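Local coordinates for protein suppressor of fused homolog (Drosophila melanogaster, PDB 6LPH) that probably binds and sequesters DNA-binding transcription factors as a longer protein, of which this chain carries the SUFU-family part, at residues Asp23-Val28 with Ile75-Ser80. Sequence-based numbering, arbitrary orientation.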
# COMPACT_ATOMS: atom_id res chain seq x y z
N ASP A 23 -14.80 -9.51 -1.99
CA ASP A 23 -15.98 -9.43 -1.14
C ASP A 23 -15.78 -8.54 0.09
O ASP A 23 -16.63 -7.69 0.39
CB ASP A 23 -16.46 -10.83 -0.75
CG ASP A 23 -17.07 -11.58 -1.93
OD1 ASP A 23 -17.30 -12.80 -1.84
OD2 ASP A 23 -17.32 -10.93 -2.98
N HIS A 24 -14.67 -8.73 0.79
CA HIS A 24 -14.30 -7.85 1.91
C HIS A 24 -14.23 -6.40 1.50
O HIS A 24 -14.77 -5.52 2.20
CB HIS A 24 -12.95 -8.29 2.48
CG HIS A 24 -12.59 -7.61 3.77
ND1 HIS A 24 -13.44 -7.53 4.81
CD2 HIS A 24 -11.40 -7.00 4.18
CE1 HIS A 24 -12.84 -6.88 5.83
NE2 HIS A 24 -11.59 -6.57 5.45
N LEU A 25 -13.55 -6.11 0.39
CA LEU A 25 -13.48 -4.72 -0.12
C LEU A 25 -14.86 -4.17 -0.50
O LEU A 25 -15.12 -2.96 -0.35
CB LEU A 25 -12.51 -4.59 -1.29
CG LEU A 25 -11.03 -4.81 -0.94
CD1 LEU A 25 -10.14 -4.87 -2.18
CD2 LEU A 25 -10.57 -3.72 0.03
N GLY A 26 -15.74 -5.04 -0.99
CA GLY A 26 -17.12 -4.63 -1.33
C GLY A 26 -17.94 -4.16 -0.13
O GLY A 26 -18.83 -3.29 -0.24
N GLN A 27 -17.63 -4.73 1.03
CA GLN A 27 -18.32 -4.39 2.28
C GLN A 27 -17.79 -3.07 2.82
O GLN A 27 -18.52 -2.30 3.45
CB GLN A 27 -18.05 -5.45 3.33
CG GLN A 27 -18.61 -6.82 2.99
CD GLN A 27 -20.06 -6.98 3.35
OE1 GLN A 27 -20.42 -7.93 4.05
NE2 GLN A 27 -20.91 -6.08 2.90
N VAL A 28 -16.51 -2.85 2.60
CA VAL A 28 -15.85 -1.67 3.12
C VAL A 28 -16.13 -0.48 2.18
O VAL A 28 -16.27 0.66 2.61
CB VAL A 28 -14.33 -1.94 3.30
CG1 VAL A 28 -13.54 -0.65 3.58
CG2 VAL A 28 -14.11 -2.91 4.45
N ILE A 75 -4.68 -1.42 -2.59
CA ILE A 75 -4.71 -2.81 -2.00
C ILE A 75 -4.16 -3.82 -3.01
O ILE A 75 -4.62 -3.85 -4.15
CB ILE A 75 -6.10 -3.24 -1.51
CG1 ILE A 75 -6.68 -2.21 -0.53
CG2 ILE A 75 -6.03 -4.63 -0.80
CD1 ILE A 75 -7.64 -1.25 -1.18
N SER A 76 -3.15 -4.61 -2.60
CA SER A 76 -2.50 -5.58 -3.52
C SER A 76 -3.20 -6.92 -3.52
O SER A 76 -3.88 -7.29 -2.53
CB SER A 76 -1.03 -5.82 -3.10
OG SER A 76 -0.94 -6.70 -1.95
N PHE A 77 -3.01 -7.66 -4.61
CA PHE A 77 -3.50 -9.05 -4.70
C PHE A 77 -2.37 -9.86 -5.29
O PHE A 77 -1.97 -9.62 -6.46
CB PHE A 77 -4.68 -9.16 -5.67
CG PHE A 77 -5.89 -8.36 -5.29
CD1 PHE A 77 -5.94 -6.98 -5.54
CD2 PHE A 77 -7.01 -8.98 -4.75
CE1 PHE A 77 -7.07 -6.23 -5.21
CE2 PHE A 77 -8.15 -8.24 -4.44
CZ PHE A 77 -8.18 -6.86 -4.67
N GLY A 78 -1.87 -10.82 -4.51
CA GLY A 78 -0.84 -11.73 -4.98
C GLY A 78 0.09 -12.28 -3.92
O GLY A 78 0.67 -13.33 -4.13
N LEU A 79 0.27 -11.55 -2.80
CA LEU A 79 1.11 -12.04 -1.68
C LEU A 79 0.39 -13.13 -0.90
O LEU A 79 1.02 -14.02 -0.32
CB LEU A 79 1.56 -10.88 -0.75
CG LEU A 79 2.54 -9.91 -1.46
CD1 LEU A 79 2.65 -8.61 -0.71
CD2 LEU A 79 3.89 -10.56 -1.45
N SER A 80 -0.94 -13.05 -0.89
CA SER A 80 -1.76 -14.14 -0.33
C SER A 80 -2.09 -15.15 -1.45
O SER A 80 -1.76 -14.93 -2.63
CB SER A 80 -3.03 -13.57 0.30
OG SER A 80 -3.89 -13.06 -0.70
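Leu25 points from its helix at Ile75 and Phe77, giving one methyl group to each, a compact example of one forked side chain joining a helix to a β-sheet. CD1 of Leu25 meets CZ of Phe77 at 3.7 Å, lying obliquely to the ring, whereas CD2 of Leu25 approaches CD1 of Ile75 at 4.0 Å. Leu25 and Phe77 converge head-on from helix and sheet, whereas Leu25 and Ile75 run alongside one another with opposed directions. No hydrogen bond crosses the contact, which rests on buried apolar surface alone, about 120 Å² summed over both sides.

The first torsion of Phe77 brings its ring into contact. The side chain departs from its strand at a slant to the helix, but with CG anti to the carbonyl carbon (chi1 -61°) it carries the far end of the ring, CZ, closer to the leucine. The backbones stay well separated, with CA of Leu25 9.2 Å from CA of Ile75, and the side chains bridge the gap. Behind them, backbone hydrogen bonds join Ile75 to Ser56 and Phe77 to Tyr54, fixing both residues in the sheet.

Tyr58 of strand 54-60 and Leu181 of strand 172-186 touch both Leu25 and Ile75, while Leu18, Ile21 and Ile22 of the same helix also touch Phe77. Helix 16-28 thus packs on the mixed sheet, where strand 71-77 runs antiparallel between strands 54-60 and 97-109.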